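Long-range contacts in H127A/Y244A mutant of alginate lyase AlyC3 in complex with dimannuronate (Psychromonas sp., PDB 7C8F), which is an engineered double mutant of a PL7 lyase that cleaves the polysaccharide alginate, here holding dimannuronate: residues B[77-82]-B[237-242]; B[27-32]-B[42-47]; B[121-126]-B[143-148]. One frame throughout, in Å; residues are numbered along the deposited sequence.

Interaction 1. Residues B[77-82]-B[237-242]. With BEM (beta-D-mannopyranuronic acid), chain D.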
# COMPACT_ATOMS: atom_id res chain seq x y z
N ARG B 77 -20.70 8.80 16.77
CA ARG B 77 -21.08 8.89 15.37
C ARG B 77 -22.40 8.17 15.13
O ARG B 77 -22.87 7.37 15.95
CB ARG B 77 -19.96 8.39 14.44
CG ARG B 77 -19.26 7.12 14.89
CD ARG B 77 -17.82 7.04 14.37
NE ARG B 77 -17.67 7.58 13.01
CZ ARG B 77 -16.79 8.52 12.67
NH1 ARG B 77 -15.97 9.02 13.58
NH2 ARG B 77 -16.73 8.95 11.41
N ASN B 78 -22.97 8.45 13.96
CA ASN B 78 -24.25 7.88 13.55
C ASN B 78 -24.26 7.95 12.02
O ASN B 78 -24.52 9.01 11.45
CB ASN B 78 -25.39 8.66 14.16
CG ASN B 78 -26.74 8.19 13.67
OD1 ASN B 78 -26.85 7.18 12.98
ND2 ASN B 78 -27.80 8.92 14.05
N GLU B 79 -23.95 6.83 11.37
CA GLU B 79 -23.67 6.86 9.95
C GLU B 79 -24.20 5.63 9.25
O GLU B 79 -24.14 4.52 9.78
CB GLU B 79 -22.16 6.90 9.68
CG GLU B 79 -21.47 8.17 10.15
CD GLU B 79 -19.97 8.03 10.23
OE1 GLU B 79 -19.47 7.00 10.76
OE2 GLU B 79 -19.28 8.94 9.75
N VAL B 80 -24.71 5.83 8.04
CA VAL B 80 -24.92 4.73 7.10
C VAL B 80 -23.60 4.44 6.41
O VAL B 80 -22.94 5.36 5.90
CB VAL B 80 -26.02 5.10 6.09
CG1 VAL B 80 -25.98 4.19 4.89
CG2 VAL B 80 -27.41 5.03 6.75
N ARG B 81 -23.20 3.17 6.39
CA ARG B 81 -21.92 2.72 5.85
C ARG B 81 -22.23 1.85 4.64
O ARG B 81 -22.78 0.75 4.80
CB ARG B 81 -21.12 1.96 6.92
CG ARG B 81 -19.68 1.59 6.53
CD ARG B 81 -19.58 0.27 5.76
NE ARG B 81 -18.24 -0.32 5.89
CZ ARG B 81 -17.48 -0.78 4.90
NH1 ARG B 81 -16.28 -1.31 5.17
NH2 ARG B 81 -17.92 -0.76 3.64
N VAL B 82 -21.94 2.35 3.45
CA VAL B 82 -22.20 1.60 2.23
C VAL B 82 -21.24 0.42 2.16
O VAL B 82 -20.03 0.57 2.35
CB VAL B 82 -22.09 2.52 0.99
CG1 VAL B 82 -22.40 1.76 -0.28
CG2 VAL B 82 -23.03 3.74 1.14
N TYR B 237 -14.54 3.08 0.95
CA TYR B 237 -15.99 2.97 1.12
C TYR B 237 -16.57 4.30 1.57
O TYR B 237 -15.88 5.16 2.13
CB TYR B 237 -16.39 1.86 2.09
CG TYR B 237 -15.87 1.97 3.51
CD1 TYR B 237 -14.64 1.43 3.87
CD2 TYR B 237 -16.64 2.57 4.50
CE1 TYR B 237 -14.20 1.51 5.19
CE2 TYR B 237 -16.22 2.64 5.81
CZ TYR B 237 -14.99 2.11 6.15
OH TYR B 237 -14.53 2.18 7.45
N PHE B 238 -17.88 4.45 1.33
CA PHE B 238 -18.61 5.66 1.68
C PHE B 238 -19.31 5.54 3.03
O PHE B 238 -19.83 4.47 3.39
CB PHE B 238 -19.72 5.92 0.66
CG PHE B 238 -19.24 6.38 -0.69
CD1 PHE B 238 -18.47 7.54 -0.83
CD2 PHE B 238 -19.62 5.70 -1.84
CE1 PHE B 238 -18.07 7.96 -2.08
CE2 PHE B 238 -19.24 6.13 -3.09
CZ PHE B 238 -18.45 7.27 -3.21
N LYS B 239 -19.38 6.66 3.75
CA LYS B 239 -20.26 6.82 4.89
C LYS B 239 -20.96 8.17 4.81
O LYS B 239 -20.41 9.13 4.26
CB LYS B 239 -19.52 6.75 6.23
CG LYS B 239 -18.87 5.39 6.46
CD LYS B 239 -18.45 5.18 7.90
CE LYS B 239 -17.19 5.96 8.23
NZ LYS B 239 -16.82 5.71 9.66
N ALA B 240 -22.14 8.23 5.40
CA ALA B 240 -22.92 9.46 5.46
C ALA B 240 -23.71 9.47 6.76
O ALA B 240 -24.25 8.44 7.17
CB ALA B 240 -23.88 9.57 4.27
N GLY B 241 -23.78 10.64 7.39
CA GLY B 241 -24.56 10.80 8.61
C GLY B 241 -23.98 11.94 9.42
O GLY B 241 -23.77 13.03 8.87
N VAL B 242 -23.68 11.71 10.70
CA VAL B 242 -22.95 12.68 11.51
C VAL B 242 -21.87 11.97 12.31
O VAL B 242 -22.06 10.83 12.76
CB VAL B 242 -23.85 13.48 12.48
CG1 VAL B 242 -24.79 14.37 11.71
CG2 VAL B 242 -24.62 12.53 13.38
C1 BEM D . -11.57 5.71 13.03
C2 BEM D . -10.07 5.88 12.86
O2 BEM D . -9.71 5.65 11.51
C3 BEM D . -9.65 7.25 13.31
O3 BEM D . -8.31 7.47 13.03
C4 BEM D . -10.51 8.34 12.68
O4 BEM D . -10.28 9.55 13.39
C5 BEM D . -11.97 8.00 12.80
O5 BEM D . -12.28 6.70 12.36
C6 BEM D . -12.69 8.95 11.93
O6B BEM D . -13.01 8.57 10.80
O6A BEM D . -13.09 9.99 12.41
O1 BEM D . -12.01 4.49 12.47
O HOH W 1 -18.99 2.05 0.08
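Arg81 lays its guanidinium flat over one face of the Tyr237 ring. The planes are 5° apart, and Arg81 CZ stands 3.5 Å from the Tyr237 ring centroid, a stacked cation-pi pair with NH1 over the ring centre. Arg81 NH2 also donates to Val82 O (2.8 Å), which limits rotation of the group, and NH1 is taken by Asn85. Farther along the strand Glu79 is gripped by two cations. Arg77 holds it side-on, NE to OE1 of Glu79 at 2.9 Å and NH2 to OE2 at 3.0 Å. Lys239 NZ reaches Glu79 OE1 (3.1 Å) from the face opposite Arg77 NE. Arg77 NH1 is left to donate to O6A of the chain D mannuronate at 3.3 Å. An alanine in place of Glu79 would probably leave Arg77 and Lys239 as close like charges without their shared mate, with the guanidinium freer to turn from the sugar. Gly241 passes opposite Glu79, where a side chain would run into Asn78 O. This is an antiparallel pairing in the concave glycan-binding sheet of a PL7 jelly roll, joining the Arg-x-Glu-x-Arg and Tyr-Phe-Lys-Ala-Gly sequences familiar in that family.

Interaction 2. Residues B[27-32]-B[42-47]. With MLI (malonate ion), chain F.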
# COMPACT_ATOMS: atom_id res chain seq x y z
N SER B 27 -26.24 -0.76 2.42
CA SER B 27 -25.52 -0.36 3.61
C SER B 27 -25.90 -1.01 4.91
O SER B 27 -26.77 -1.82 4.97
CB SER B 27 -25.76 1.15 3.84
OG SER B 27 -25.57 1.93 2.70
N GLU B 28 -25.19 -0.61 5.95
CA GLU B 28 -25.49 -0.96 7.32
C GLU B 28 -25.49 0.33 8.13
O GLU B 28 -25.02 1.29 7.66
CB GLU B 28 -24.54 -2.00 7.92
CG GLU B 28 -23.10 -1.57 8.03
CD GLU B 28 -22.23 -2.71 8.49
OE1 GLU B 28 -22.35 -3.80 7.95
OE2 GLU B 28 -21.45 -2.48 9.40
N LEU B 29 -26.03 0.30 9.34
CA LEU B 29 -26.05 1.45 10.24
C LEU B 29 -25.00 1.23 11.32
O LEU B 29 -24.98 0.18 11.97
CB LEU B 29 -27.43 1.62 10.88
CG LEU B 29 -27.55 2.82 11.82
CD1 LEU B 29 -27.44 4.15 11.06
CD2 LEU B 29 -28.87 2.75 12.60
N GLN B 30 -24.11 2.20 11.47
CA GLN B 30 -23.06 2.17 12.50
C GLN B 30 -23.33 3.36 13.40
O GLN B 30 -23.16 4.51 12.99
CB GLN B 30 -21.67 2.25 11.86
CG GLN B 30 -21.43 1.12 10.84
CD GLN B 30 -20.01 1.05 10.30
OE1 GLN B 30 -19.23 1.99 10.41
NE2 GLN B 30 -19.69 -0.10 9.69
N ILE B 31 -23.84 3.08 14.58
CA ILE B 31 -24.29 4.11 15.48
C ILE B 31 -23.87 3.92 16.92
O ILE B 31 -23.94 2.86 17.43
CB ILE B 31 -25.82 4.22 15.36
CG1 ILE B 31 -26.40 5.35 16.20
CG2 ILE B 31 -26.49 2.91 15.67
CD1 ILE B 31 -27.84 5.60 15.90
N SER B 32 -23.43 4.99 17.53
CA SER B 32 -23.03 4.96 18.90
C SER B 32 -24.24 5.00 19.82
O SER B 32 -25.25 5.51 19.49
CB SER B 32 -22.23 6.23 19.17
OG SER B 32 -21.04 6.28 18.47
N GLU B 42 -22.37 0.47 17.68
CA GLU B 42 -23.24 -0.66 17.45
C GLU B 42 -23.58 -0.71 15.98
O GLU B 42 -23.61 0.27 15.33
CB GLU B 42 -24.49 -0.53 18.25
CG GLU B 42 -24.22 -0.54 19.73
CD GLU B 42 -25.45 -0.80 20.53
OE1 GLU B 42 -26.22 -1.69 20.20
OE2 GLU B 42 -25.62 -0.14 21.52
N TYR B 43 -23.84 -1.91 15.51
CA TYR B 43 -24.12 -2.18 14.14
C TYR B 43 -25.50 -2.75 13.94
O TYR B 43 -25.89 -3.60 14.67
CB TYR B 43 -23.06 -3.16 13.62
CG TYR B 43 -21.65 -2.70 13.82
CD1 TYR B 43 -20.99 -2.86 15.01
CD2 TYR B 43 -20.97 -2.12 12.80
CE1 TYR B 43 -19.70 -2.44 15.16
CE2 TYR B 43 -19.69 -1.70 12.93
CZ TYR B 43 -19.06 -1.86 14.12
OH TYR B 43 -17.81 -1.41 14.21
N PHE B 44 -26.20 -2.27 12.94
CA PHE B 44 -27.54 -2.75 12.60
C PHE B 44 -27.65 -2.85 11.09
O PHE B 44 -26.88 -2.25 10.34
CB PHE B 44 -28.63 -1.83 13.16
CG PHE B 44 -28.53 -1.65 14.65
CD1 PHE B 44 -29.02 -2.62 15.51
CD2 PHE B 44 -27.93 -0.52 15.19
CE1 PHE B 44 -28.93 -2.46 16.88
CE2 PHE B 44 -27.84 -0.35 16.56
CZ PHE B 44 -28.33 -1.32 17.41
N ALA B 45 -28.63 -3.63 10.63
CA ALA B 45 -28.84 -3.85 9.21
C ALA B 45 -27.56 -4.34 8.52
O ALA B 45 -27.20 -3.90 7.43
CB ALA B 45 -29.40 -2.60 8.53
N LEU B 46 -26.88 -5.28 9.18
CA LEU B 46 -25.66 -5.84 8.61
C LEU B 46 -25.89 -6.42 7.22
O LEU B 46 -24.97 -6.47 6.40
CB LEU B 46 -25.08 -6.92 9.54
CG LEU B 46 -24.66 -6.44 10.93
CD1 LEU B 46 -24.33 -7.64 11.80
CD2 LEU B 46 -23.46 -5.52 10.82
N ASP B 47 -27.12 -6.87 6.95
CA ASP B 47 -27.51 -7.42 5.67
C ASP B 47 -28.20 -6.41 4.76
O ASP B 47 -28.72 -6.80 3.70
CB ASP B 47 -28.42 -8.64 5.88
CG ASP B 47 -29.73 -8.30 6.61
OD1 ASP B 47 -29.91 -7.16 7.10
OD2 ASP B 47 -30.59 -9.20 6.70
C1 MLI F . -15.35 -0.62 10.00
C2 MLI F . -16.22 -1.10 11.12
C3 MLI F . -15.99 -0.86 8.67
O6 MLI F . -16.54 -0.30 11.98
O7 MLI F . -16.60 -2.25 11.18
O8 MLI F . -17.09 -0.39 8.46
O9 MLI F . -15.36 -1.50 7.91
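Gln30 and Tyr43 meet on the face of the hairpin that their side chains share. Gln30 NE2 lies at the edge of the Tyr43 ring, 3.6 Å from Tyr43 CE2, with amide and ring planes 80° apart. Glu28 OE2 approaches the same edge, 3.5 Å from Tyr43 CD2. Leu46 closes this end by setting its CD2 methyl against Glu28 OE1. On the face of Leu29, Ile31 and Phe44 the side-chain contacts are apolar. Ile31 CG2 touches the edge of the Phe44 ring at CE2, 3.6 Å away, and Leu29 CD2 lies more loosely beside Phe44 CD2.

The next shell fixes these groups. Gln30 NE2 donates to Glu28 OE2 at 3.0 Å, nearly straight (171°) and in the amide plane. The Glu28 chain leaves CB between its own N and carbonyl carbon (chi1 63°) and then runs extended, which puts the carboxylate beside Tyr43 CD2 and Leu46 CD2. Its OE1 is bonded to His83. The second N-H of Gln30 goes to malonate O8 (NE2 to O8 2.9 Å). Tyr43 OH donates to malonate O6 at 2.8 Å, and the same ion is bonded to Arg81 and Lys128. Behind the side chains, four backbone bonds pair Leu29 with Phe44 and Ile31 with Glu42. At Ala45 the chain takes left-handed backbone angles, and the strand pairing ends. Phe4 meets the Phe44 ring edge to face. On its other edge, strand 27-31 is bonded to strand 77-82.

Both N-H groups of Gln30 are thus spent on carboxylates, which sets its amide one way round. The malonate probably comes from the crystallisation liquor. Its two neutral donors and two cations still suggest a spot that favours carboxylates, consistent with an enzyme that handles a polyuronate.

Interaction 3. Residues B[121-126]-B[143-148]. With BEM (beta-D-mannopyranuronic acid), chain C; BEM (beta-D-mannopyranuronic acid), chain D.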
# COMPACT_ATOMS: atom_id res chain seq x y z
N THR B 121 -18.61 16.02 10.82
CA THR B 121 -18.35 15.31 9.57
C THR B 121 -19.63 14.62 9.15
O THR B 121 -20.21 13.89 9.94
CB THR B 121 -17.25 14.26 9.78
OG1 THR B 121 -16.05 14.93 10.18
CG2 THR B 121 -17.01 13.44 8.49
N PHE B 122 -20.07 14.85 7.91
CA PHE B 122 -21.33 14.28 7.45
C PHE B 122 -21.23 13.46 6.17
O PHE B 122 -22.19 12.75 5.84
CB PHE B 122 -22.44 15.35 7.37
CG PHE B 122 -22.13 16.48 6.44
CD1 PHE B 122 -21.45 17.61 6.90
CD2 PHE B 122 -22.53 16.43 5.13
CE1 PHE B 122 -21.15 18.66 6.03
CE2 PHE B 122 -22.26 17.47 4.26
CZ PHE B 122 -21.56 18.60 4.71
N LEU B 123 -20.11 13.50 5.45
CA LEU B 123 -19.84 12.58 4.36
C LEU B 123 -18.39 12.16 4.46
O LEU B 123 -17.54 12.98 4.81
CB LEU B 123 -20.07 13.21 2.98
CG LEU B 123 -21.46 13.81 2.75
CD1 LEU B 123 -21.46 14.72 1.54
CD2 LEU B 123 -22.50 12.70 2.56
N GLN B 124 -18.09 10.90 4.14
CA GLN B 124 -16.73 10.41 4.28
C GLN B 124 -16.43 9.37 3.21
O GLN B 124 -17.31 8.59 2.82
CB GLN B 124 -16.53 9.85 5.70
CG GLN B 124 -15.11 9.45 6.07
CD GLN B 124 -14.91 9.40 7.58
OE1 GLN B 124 -15.21 10.36 8.29
NE2 GLN B 124 -14.40 8.28 8.08
N VAL B 125 -15.18 9.35 2.76
CA VAL B 125 -14.62 8.20 2.06
C VAL B 125 -13.53 7.67 2.96
O VAL B 125 -12.53 8.36 3.21
CB VAL B 125 -14.05 8.56 0.68
CG1 VAL B 125 -13.46 7.31 0.00
CG2 VAL B 125 -15.09 9.22 -0.22
N ALA B 126 -13.72 6.45 3.47
CA ALA B 126 -12.74 5.78 4.33
C ALA B 126 -12.01 4.72 3.52
O ALA B 126 -12.40 4.39 2.40
CB ALA B 126 -13.46 5.10 5.49
N LEU B 143 -11.35 11.19 2.64
CA LEU B 143 -12.11 12.43 2.58
C LEU B 143 -13.03 12.53 3.77
O LEU B 143 -13.73 11.56 4.09
CB LEU B 143 -12.97 12.45 1.29
CG LEU B 143 -14.03 13.56 1.23
CD1 LEU B 143 -13.38 14.96 1.12
CD2 LEU B 143 -14.99 13.31 0.05
N ARG B 144 -13.09 13.71 4.34
CA ARG B 144 -14.11 14.08 5.26
C ARG B 144 -14.75 15.40 4.72
O ARG B 144 -14.07 16.32 4.46
CB ARG B 144 -13.61 14.33 6.68
CG ARG B 144 -13.09 13.11 7.40
CD ARG B 144 -12.83 13.44 8.87
NE ARG B 144 -11.87 14.50 9.06
CZ ARG B 144 -12.07 15.59 9.73
NH1 ARG B 144 -13.22 15.83 10.27
NH2 ARG B 144 -11.14 16.49 9.82
N VAL B 145 -16.06 15.41 4.57
CA VAL B 145 -16.79 16.60 4.21
C VAL B 145 -17.39 17.05 5.54
O VAL B 145 -18.13 16.36 6.15
CB VAL B 145 -17.88 16.38 3.14
CG1 VAL B 145 -18.55 17.71 2.83
CG2 VAL B 145 -17.27 15.83 1.87
N VAL B 146 -17.03 18.26 5.93
CA VAL B 146 -17.40 18.81 7.20
C VAL B 146 -17.99 20.19 7.21
O VAL B 146 -17.83 20.92 6.29
CB VAL B 146 -16.14 18.91 8.12
CG1 VAL B 146 -15.38 17.63 8.14
CG2 VAL B 146 -15.20 20.05 7.72
N TRP B 147 -18.66 20.50 8.30
CA TRP B 147 -19.11 21.84 8.62
C TRP B 147 -18.10 22.20 9.69
O TRP B 147 -17.87 21.45 10.56
CB TRP B 147 -20.52 21.93 9.18
CG TRP B 147 -20.92 23.33 9.55
CD1 TRP B 147 -21.60 24.18 8.77
CD2 TRP B 147 -20.66 24.01 10.77
NE1 TRP B 147 -21.78 25.36 9.41
CE2 TRP B 147 -21.21 25.29 10.64
CE3 TRP B 147 -20.03 23.68 11.95
CZ2 TRP B 147 -21.16 26.20 11.65
CZ3 TRP B 147 -19.99 24.60 12.94
CH2 TRP B 147 -20.55 25.85 12.77
N LYS B 148 -17.45 23.34 9.56
CA LYS B 148 -16.40 23.74 10.49
C LYS B 148 -16.72 25.10 11.09
O LYS B 148 -17.02 26.04 10.35
CB LYS B 148 -15.02 23.75 9.83
CG LYS B 148 -13.87 24.01 10.79
CD LYS B 148 -12.53 23.69 10.16
CE LYS B 148 -11.37 23.97 11.12
NZ LYS B 148 -11.34 23.04 12.28
C1 BEM C . -10.37 10.63 12.48
C2 BEM C . -10.62 11.93 13.23
O2 BEM C . -9.64 12.10 14.25
C3 BEM C . -10.47 13.09 12.28
O3 BEM C . -10.50 14.30 12.97
C4 BEM C . -9.07 13.06 11.79
O4 BEM C . -8.72 14.24 11.13
C5 BEM C . -8.93 11.83 10.96
O5 BEM C . -9.13 10.75 11.84
C6 BEM C . -7.58 11.78 10.38
O6B BEM C . -6.71 11.14 10.93
O6A BEM C . -7.50 12.20 9.26
C1 BEM D . -11.57 5.71 13.03
C2 BEM D . -10.07 5.88 12.86
O2 BEM D . -9.71 5.65 11.51
C3 BEM D . -9.65 7.25 13.31
O3 BEM D . -8.31 7.47 13.03
C4 BEM D . -10.51 8.34 12.68
O4 BEM D . -10.28 9.55 13.39
C5 BEM D . -11.97 8.00 12.80
O5 BEM D . -12.28 6.70 12.36
C6 BEM D . -12.69 8.95 11.93
O6B BEM D . -13.01 8.57 10.80
O6A BEM D . -13.09 9.99 12.41
O1 BEM D . -12.01 4.49 12.47
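Val145 packs against both Phe122 and Leu123, the two residues that face it in a classic beta bulge. This is the tight side. Val145 CG1 lies 3.7 Å from Phe122 CZ, and Val145 CB lies 3.9 Å from Leu123 CB. With chi1 at 60°, the Phe122 ring is swung back over its own backbone, which brings one ring face over Val145 O. That oxygen also accepts from Phe122 N at 3.0 Å. Phe205 and Phe158 pack on the ring from outside, and Val125 on Leu143 extends the apolar layer.

The other face is polar and looser, and it meets the sugars. Gln124 and Arg144 run side by side with amide and guanidinium planes 88° apart. In the conformer described, one of two, Gln124 NE2 donates to O6B of the chain D mannuronate at 3.1 Å. Arg144 turns a guanidinium face to the chain C sugar, whose O4 is no nearer than 3.6 Å to NH2. Arg144 NH1 donates in plane to Thr121 OG1 (3.0 Å) and also bridges to Glu119, while Gln245 shares the threonine hydroxyl. Arg144 is therefore held chiefly by protein partners and meets its sugar by packing, whereas Gln124, as modelled here, bonds a uronate carboxylate directly.

Overall arrangement
All three interactions lie in one curved antiparallel sheet. Interaction 2 stands next to interaction 1, with centres 9 Å apart: Gln30 N bonds to Glu79 O and Arg81 N to Glu28 O, both at 2.9 Å. On its other side interaction 1 meets interaction 3, centres 10 Å apart, through Gln124 N to Lys239 O and Ala126 N to Tyr237 O. Interactions 2 and 3 do not touch, their nearest atoms being about 8 Å apart. Interactions 1 and 3 share the chain D mannuronate, whose carboxylate takes Arg77 on one oxygen and Gln124 on the other. The malonate joins interaction 2 to Arg81 of interaction 1; the Gln30 side chain is about 8 Å from a bound mannuronate.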